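Local coordinates for protein leukotriene A-4 hydrolase (PDB 2XQ0) that cleaves amino-terminal residues preferentially from di- and tripeptides as a zinc aminopeptidase of the M1 family, with low epoxide hydrolase activity in vitro, at residues S38-F41 and E42-A45; I299-E302 and L303-W307; E444-S448 and V449-T453. One frame throughout, in Å; residues are numbered along the deposited sequence.

The three contacts come in series along the chain, each within one continuous stretch. Interaction 1 (38-45) turns strand 28-40 into strand 45-56 of the large mixed sheet, in the N-terminal M1 region. Interaction 2 lies on helix 297-311 and holds the zinc site close to the middle of the molecule, its centre about 10 Å from that of the chain. Interaction 3 joins helix 443-447 to helix 451-456; like interaction 2, it belongs to the peptidase M1 domain. Centres of interactions 1 and 2 are about 31 Å apart, and those of 2 and 3 about 29 Å. Interactions 1 and 3, on opposite sides of the chain's centre, are turns away from the catalytic site.

Interaction 1 of 3, residues S38-F41 and E42-A45; sequences SVSF and EKSA
Ser40 and Ala45 close a beta hairpin with a G1 beta bulge, in which Ser44 and Ala45 both face Ser40. The pair is antiparallel and hydrogen-bonded: Ser40 N donates a hydrogen bond to Ala45 O at 2.9 Å, with the donor almost in line with the C=O bond, and Ala45 N returns a bond to Ser40 O at 3.1 Å. Ser44 takes positive backbone angles (phi 47°, psi 55°), the left-handed conformation that the first bulge position commonly adopts.

The side chain of Ser40 reinforces the turn from within. Its hydroxyl stands trans to the backbone N (chi1 175°) and reaches toward the turn, where Ser40 OG accepts from Lys43 N at 3.1 Å. The same amide also makes a weak, longer bond to Ser40 O, and the first methylene of Lys43 packs alongside the hydroxyl, with Lys43 CB 3.6 Å from Ser40 OG. A weak bond from Ser44 N to Phe41 O adds a further tie across the turn.

Farther out, Lys43 NZ and Glu42 OE2 form a salt bridge between neighbours, although the glutamate is poorly ordered. The Phe41 ring lies beside Val39, whose CG1 sits over one face, 3.7 Å above the ring plane and offset toward the rim. Pro140, Ser173 and Pro174 also touch this ring, while Ala45 packs on Arg119 and Thr120 at strand 111-120. The hairpin thus joins the adjacent strands 28-40 and 45-56, and Phe41 packs on neighbouring loops. A water bridges the turn, donating to Phe41 O at 2.8 Å and lying close to Ser44 OG.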
# COMPACT_ATOMS: atom_id res chain seq x y z
N SER A 38 -25.54 3.81 7.09
CA SER A 38 -25.61 4.60 8.30
C SER A 38 -24.48 4.15 9.23
O SER A 38 -24.30 2.96 9.47
CB SER A 38 -26.98 4.40 8.97
OG SER A 38 -27.08 5.20 10.14
N VAL A 39 -23.74 5.11 9.76
CA VAL A 39 -22.63 4.84 10.66
C VAL A 39 -23.05 5.03 12.10
O VAL A 39 -23.49 6.11 12.48
CB VAL A 39 -21.48 5.83 10.39
CG1 VAL A 39 -20.44 5.73 11.48
CG2 VAL A 39 -20.89 5.61 8.99
N SER A 40 -22.88 4.00 12.92
CA SER A 40 -23.23 4.06 14.33
C SER A 40 -22.00 3.84 15.17
O SER A 40 -21.55 2.71 15.31
CB SER A 40 -24.28 3.00 14.69
OG SER A 40 -24.52 2.99 16.09
N PHE A 41 -21.48 4.93 15.74
CA PHE A 41 -20.34 4.88 16.67
C PHE A 41 -20.76 4.20 17.96
O PHE A 41 -19.95 3.53 18.61
CB PHE A 41 -19.80 6.29 16.95
CG PHE A 41 -19.23 6.97 15.72
CD1 PHE A 41 -17.94 6.70 15.30
CD2 PHE A 41 -20.00 7.85 14.98
CE1 PHE A 41 -17.41 7.30 14.17
CE2 PHE A 41 -19.49 8.45 13.84
CZ PHE A 41 -18.19 8.18 13.43
N GLU A 42 -22.01 4.38 18.33
CA GLU A 42 -22.57 3.72 19.50
C GLU A 42 -22.41 2.21 19.42
O GLU A 42 -21.98 1.57 20.38
CB GLU A 42 -24.05 4.07 19.66
CG GLU A 42 -24.67 3.53 20.93
CD GLU A 42 -26.17 3.42 20.84
OE1 GLU A 42 -26.81 2.98 21.83
OE2 GLU A 42 -26.73 3.77 19.77
N LYS A 43 -22.75 1.63 18.27
CA LYS A 43 -22.72 0.18 18.13
C LYS A 43 -21.45 -0.29 17.44
O LYS A 43 -21.20 -1.49 17.36
CB LYS A 43 -23.96 -0.29 17.36
CG LYS A 43 -25.25 -0.08 18.13
CD LYS A 43 -26.47 -0.42 17.29
CE LYS A 43 -27.72 -0.55 18.16
NZ LYS A 43 -27.90 0.62 19.06
N SER A 44 -20.64 0.65 16.97
CA SER A 44 -19.53 0.35 16.07
C SER A 44 -19.97 -0.58 14.94
O SER A 44 -19.40 -1.65 14.73
CB SER A 44 -18.34 -0.26 16.84
OG SER A 44 -17.89 0.64 17.83
N ALA A 45 -21.00 -0.15 14.21
CA ALA A 45 -21.48 -0.87 13.05
C ALA A 45 -21.89 0.09 11.94
O ALA A 45 -22.32 1.22 12.18
CB ALA A 45 -22.67 -1.76 13.42
O HOH W 1 -17.35 3.10 17.82

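Interaction 2 of 3, residues I299-E302 and L303-W307. With ZN (zinc ion), chain C; BES (2-(3-amino-2-hydroxy-4-phenyl-butyrylamino)-4-methyl-pentanoic acid), chain B.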
# COMPACT_ATOMS: atom_id res chain seq x y z
N ILE A 299 3.12 10.00 -1.67
CA ILE A 299 2.02 10.60 -2.42
C ILE A 299 2.20 10.42 -3.95
O ILE A 299 1.23 10.22 -4.65
CB ILE A 299 1.78 12.08 -2.06
CG1 ILE A 299 1.54 12.26 -0.56
CG2 ILE A 299 0.55 12.59 -2.80
CD1 ILE A 299 0.22 11.62 -0.08
N ALA A 300 3.42 10.48 -4.46
CA ALA A 300 3.65 10.13 -5.86
C ALA A 300 3.23 8.69 -6.13
O ALA A 300 2.74 8.36 -7.21
CB ALA A 300 5.10 10.33 -6.22
N HIS A 301 3.44 7.81 -5.14
CA HIS A 301 3.00 6.43 -5.23
C HIS A 301 1.48 6.30 -5.36
O HIS A 301 0.99 5.76 -6.32
CB HIS A 301 3.50 5.61 -4.04
CG HIS A 301 3.23 4.14 -4.18
ND1 HIS A 301 4.13 3.28 -4.78
CD2 HIS A 301 2.15 3.39 -3.87
CE1 HIS A 301 3.61 2.06 -4.80
NE2 HIS A 301 2.41 2.10 -4.26
N GLU A 302 0.74 6.81 -4.38
CA GLU A 302 -0.72 6.71 -4.43
C GLU A 302 -1.26 7.42 -5.66
O GLU A 302 -2.25 7.00 -6.25
CB GLU A 302 -1.36 7.35 -3.20
CG GLU A 302 -0.77 6.91 -1.86
CD GLU A 302 -0.83 5.42 -1.66
OE1 GLU A 302 -0.07 4.91 -0.81
OE2 GLU A 302 -1.62 4.75 -2.37
N LEU A 303 -0.61 8.52 -6.05
CA LEU A 303 -1.05 9.24 -7.24
C LEU A 303 -0.89 8.39 -8.50
O LEU A 303 -1.76 8.40 -9.36
CB LEU A 303 -0.21 10.50 -7.42
CG LEU A 303 -0.39 11.20 -8.77
CD1 LEU A 303 -1.81 11.73 -8.90
CD2 LEU A 303 0.62 12.34 -8.87
N ALA A 304 0.23 7.68 -8.63
CA ALA A 304 0.44 6.86 -9.83
C ALA A 304 -0.62 5.75 -9.93
O ALA A 304 -1.02 5.35 -11.04
CB ALA A 304 1.84 6.29 -9.87
N HIS A 305 -1.10 5.26 -8.79
CA HIS A 305 -2.17 4.26 -8.76
C HIS A 305 -3.40 4.72 -9.55
O HIS A 305 -4.16 3.90 -10.10
CB HIS A 305 -2.59 3.93 -7.33
CG HIS A 305 -1.83 2.80 -6.73
ND1 HIS A 305 -1.74 1.56 -7.35
CD2 HIS A 305 -1.14 2.70 -5.57
CE1 HIS A 305 -1.01 0.76 -6.59
NE2 HIS A 305 -0.64 1.42 -5.51
N SER A 306 -3.59 6.03 -9.62
CA SER A 306 -4.75 6.56 -10.36
C SER A 306 -4.79 5.90 -11.73
O SER A 306 -5.86 5.54 -12.22
CB SER A 306 -4.68 8.08 -10.49
OG SER A 306 -4.72 8.67 -9.22
N TRP A 307 -3.62 5.71 -12.33
CA TRP A 307 -3.51 4.96 -13.58
C TRP A 307 -3.35 3.44 -13.38
O TRP A 307 -4.18 2.66 -13.85
CB TRP A 307 -2.36 5.52 -14.44
CG TRP A 307 -2.62 6.91 -14.95
CD1 TRP A 307 -3.18 7.24 -16.16
CD2 TRP A 307 -2.33 8.15 -14.29
NE1 TRP A 307 -3.27 8.61 -16.28
CE2 TRP A 307 -2.75 9.19 -15.15
CE3 TRP A 307 -1.77 8.48 -13.05
CZ2 TRP A 307 -2.62 10.53 -14.82
CZ3 TRP A 307 -1.64 9.82 -12.72
CH2 TRP A 307 -2.07 10.83 -13.61
ZN ZN C . 0.67 0.76 -4.08
N2 BES B . -2.76 -0.12 -1.27
C1 BES B . -1.34 -0.31 -1.09
C6 BES B . -1.06 -0.93 0.28
C7 BES B . -1.68 -2.31 0.37
C8 BES B . -1.50 -3.21 -0.68
C12 BES B . -2.44 -2.67 1.47
C9 BES B . -2.06 -4.47 -0.61
C11 BES B . -3.01 -3.94 1.54
C10 BES B . -2.82 -4.84 0.50
C2 BES B . -0.58 1.02 -1.23
O2 BES B . -0.78 1.69 -2.48
C3 BES B . 0.87 0.71 -1.06
O3 BES B . 1.51 0.12 -1.93
N1 BES B . 1.30 1.14 0.12
C4 BES B . 2.63 1.04 0.68
C13 BES B . 3.25 2.40 0.37
C14 BES B . 4.59 2.30 -0.34
C15 BES B . 4.89 3.60 -1.08
C16 BES B . 4.64 1.10 -1.29
C5 BES B . 2.46 0.90 2.16
O1 BES B . 3.35 0.33 2.83
O4 BES B . 1.42 1.37 2.68
O HOH W 2 -5.14 7.33 -6.67
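His301 and His305, one helical turn apart, meet at the catalytic zinc of an HExxH motif. In metal coordination, His301 NE2 lies 2.2 Å from the zinc and His305 NE2 2.0 Å, their ring planes 81° apart. With CG trans to the backbone N (chi1 -172°), His301 extends to the ion; Glu324 completes the protein ligands, and bestatin adds O2 and O3.

Hydrogen bonds hold both rings from behind. His301 ND1 pairs with Glu331 and His305 ND1 with Ser308 O, which fixes the turn of each imidazole. Along the helix, Leu303 N, Ala304 N and His305 N bond to the carbonyls of Ile299, Ala300 and His301, and a water donates to Glu302 O and Ser306 OG.

By packing, inhibitor C15 sits over one face of the His301 ring, 3.6 Å above its plane. Glu302 runs beside His305, pointing the same way, with its OE2 at the edge of that imidazole.

Glu302 OE2 approaches bestatin O2 to 3.2 Å. Holding Glu302, the proton acceptor, beside this zinc-bound oxygen is consistent with activation of a metal-bound water during hydrolysis.

Interaction 3 of 3, residues E444-S448 and V449-T453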
# COMPACT_ATOMS: atom_id res chain seq x y z
N GLU A 444 12.47 -9.22 -31.99
CA GLU A 444 13.65 -9.99 -31.61
C GLU A 444 14.15 -9.58 -30.23
O GLU A 444 14.57 -10.43 -29.45
CB GLU A 444 14.75 -9.87 -32.67
CG GLU A 444 14.47 -10.65 -33.94
CD GLU A 444 15.59 -10.54 -34.97
OE1 GLU A 444 16.59 -9.84 -34.68
OE2 GLU A 444 15.49 -11.16 -36.05
N ILE A 445 14.11 -8.28 -29.94
CA ILE A 445 14.47 -7.79 -28.61
C ILE A 445 13.55 -8.35 -27.52
O ILE A 445 14.02 -8.68 -26.43
CB ILE A 445 14.44 -6.26 -28.55
CG1 ILE A 445 15.60 -5.68 -29.37
CG2 ILE A 445 14.48 -5.76 -27.10
CD1 ILE A 445 15.92 -4.21 -29.07
N LEU A 446 12.26 -8.48 -27.82
CA LEU A 446 11.31 -8.97 -26.82
C LEU A 446 11.43 -10.48 -26.64
O LEU A 446 11.20 -11.00 -25.55
CB LEU A 446 9.87 -8.60 -27.17
CG LEU A 446 9.45 -7.13 -27.10
CD1 LEU A 446 8.06 -6.95 -27.69
CD2 LEU A 446 9.49 -6.62 -25.66
N ASP A 447 11.78 -11.17 -27.72
CA ASP A 447 11.98 -12.62 -27.67
C ASP A 447 13.28 -13.00 -26.94
O ASP A 447 13.45 -14.14 -26.52
CB ASP A 447 11.95 -13.23 -29.08
CG ASP A 447 10.54 -13.34 -29.65
OD1 ASP A 447 9.57 -13.44 -28.86
OD2 ASP A 447 10.40 -13.34 -30.89
N SER A 448 14.18 -12.03 -26.77
CA SER A 448 15.40 -12.27 -26.01
C SER A 448 15.18 -12.16 -24.50
O SER A 448 16.02 -12.61 -23.72
CB SER A 448 16.51 -11.31 -26.45
OG SER A 448 16.47 -10.10 -25.71
N VAL A 449 14.07 -11.54 -24.09
CA VAL A 449 13.73 -11.45 -22.67
C VAL A 449 13.44 -12.84 -22.13
O VAL A 449 12.61 -13.56 -22.67
CB VAL A 449 12.47 -10.57 -22.44
CG1 VAL A 449 12.01 -10.66 -20.99
CG2 VAL A 449 12.74 -9.13 -22.83
N ASP A 450 14.14 -13.24 -21.07
CA ASP A 450 13.86 -14.54 -20.46
C ASP A 450 12.56 -14.47 -19.65
O ASP A 450 12.57 -14.34 -18.42
CB ASP A 450 15.02 -14.94 -19.55
CG ASP A 450 14.89 -16.35 -18.99
OD1 ASP A 450 13.91 -17.06 -19.32
OD2 ASP A 450 15.79 -16.73 -18.21
N TRP A 451 11.43 -14.54 -20.36
CA TRP A 451 10.13 -14.35 -19.73
C TRP A 451 9.91 -15.36 -18.62
O TRP A 451 9.24 -15.08 -17.62
CB TRP A 451 9.01 -14.41 -20.77
CG TRP A 451 9.05 -13.24 -21.70
CD1 TRP A 451 9.42 -13.26 -23.02
CD2 TRP A 451 8.73 -11.88 -21.39
NE1 TRP A 451 9.34 -11.99 -23.55
CE2 TRP A 451 8.92 -11.13 -22.57
CE3 TRP A 451 8.31 -11.22 -20.23
CZ2 TRP A 451 8.69 -9.76 -22.62
CZ3 TRP A 451 8.09 -9.86 -20.29
CH2 TRP A 451 8.28 -9.14 -21.48
N GLU A 452 10.51 -16.53 -18.78
CA GLU A 452 10.34 -17.63 -17.83
C GLU A 452 10.96 -17.31 -16.49
O GLU A 452 10.38 -17.60 -15.44
CB GLU A 452 10.96 -18.91 -18.40
CG GLU A 452 9.95 -19.88 -18.98
CD GLU A 452 9.15 -20.59 -17.90
OE1 GLU A 452 9.58 -20.54 -16.73
OE2 GLU A 452 8.11 -21.19 -18.22
N THR A 453 12.14 -16.71 -16.51
CA THR A 453 12.83 -16.37 -15.28
C THR A 453 12.14 -15.20 -14.60
O THR A 453 11.87 -15.24 -13.40
CB THR A 453 14.32 -16.05 -15.54
OG1 THR A 453 14.98 -17.25 -15.94
CG2 THR A 453 14.98 -15.53 -14.28
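Val449 and Trp451 both send an N-H to the same carbonyl, that of Leu446, at the bend between helices 443-447 and 451-456. Val449 N reaches Leu446 O at 3.3 Å from well above the carbonyl plane, so this bond does not use a lone-pair direction. The valine also packs its side chain against this carbonyl: Val449 CB is 3.4 Å from Leu446 O, and CG2 extends beside the same oxygen. Just before it, Ser448 OG turns back to donate to Ile445 O at 2.9 Å.

Asp450 follows as the centre of an inverse gamma turn and as the N-cap of the next helix. Its carboxylate makes the cap: Asp450 OD1 accepts a weak bond from Thr453 N.

Trp451 brings its indole back toward the first helix, with CG trans to the carbonyl carbon (chi1 -68°). Trp451 NE1 donates to Leu446 O at 2.9 Å, the oxygen standing 29° out of the ring plane; this approach is from the opposite face of the carbonyl to Val449 N. The same N-H also makes a weak bond to the hydroxyl of Tyr436. Val449 CG1 rests over the centre of one face of the Trp451 ring at a height of 3.4 Å, while Leu446 CD2 lies 4.4 Å from Trp451 CZ2. A leucine in place of Trp451 would probably leave Leu446 O without its indole donor and Val449 CG1 without the flat ring it packs against.

Beyond the bend, Leu400 of helix 388-403 and Leu432 and Leu435 of helix 428-438 pack on the indole, and Glu452 forms a salt bridge with Arg9. The whole is a tight helix-to-helix connection, in which an aspartate N-cap starts the second helix and its first-turn tryptophan ties back to the first.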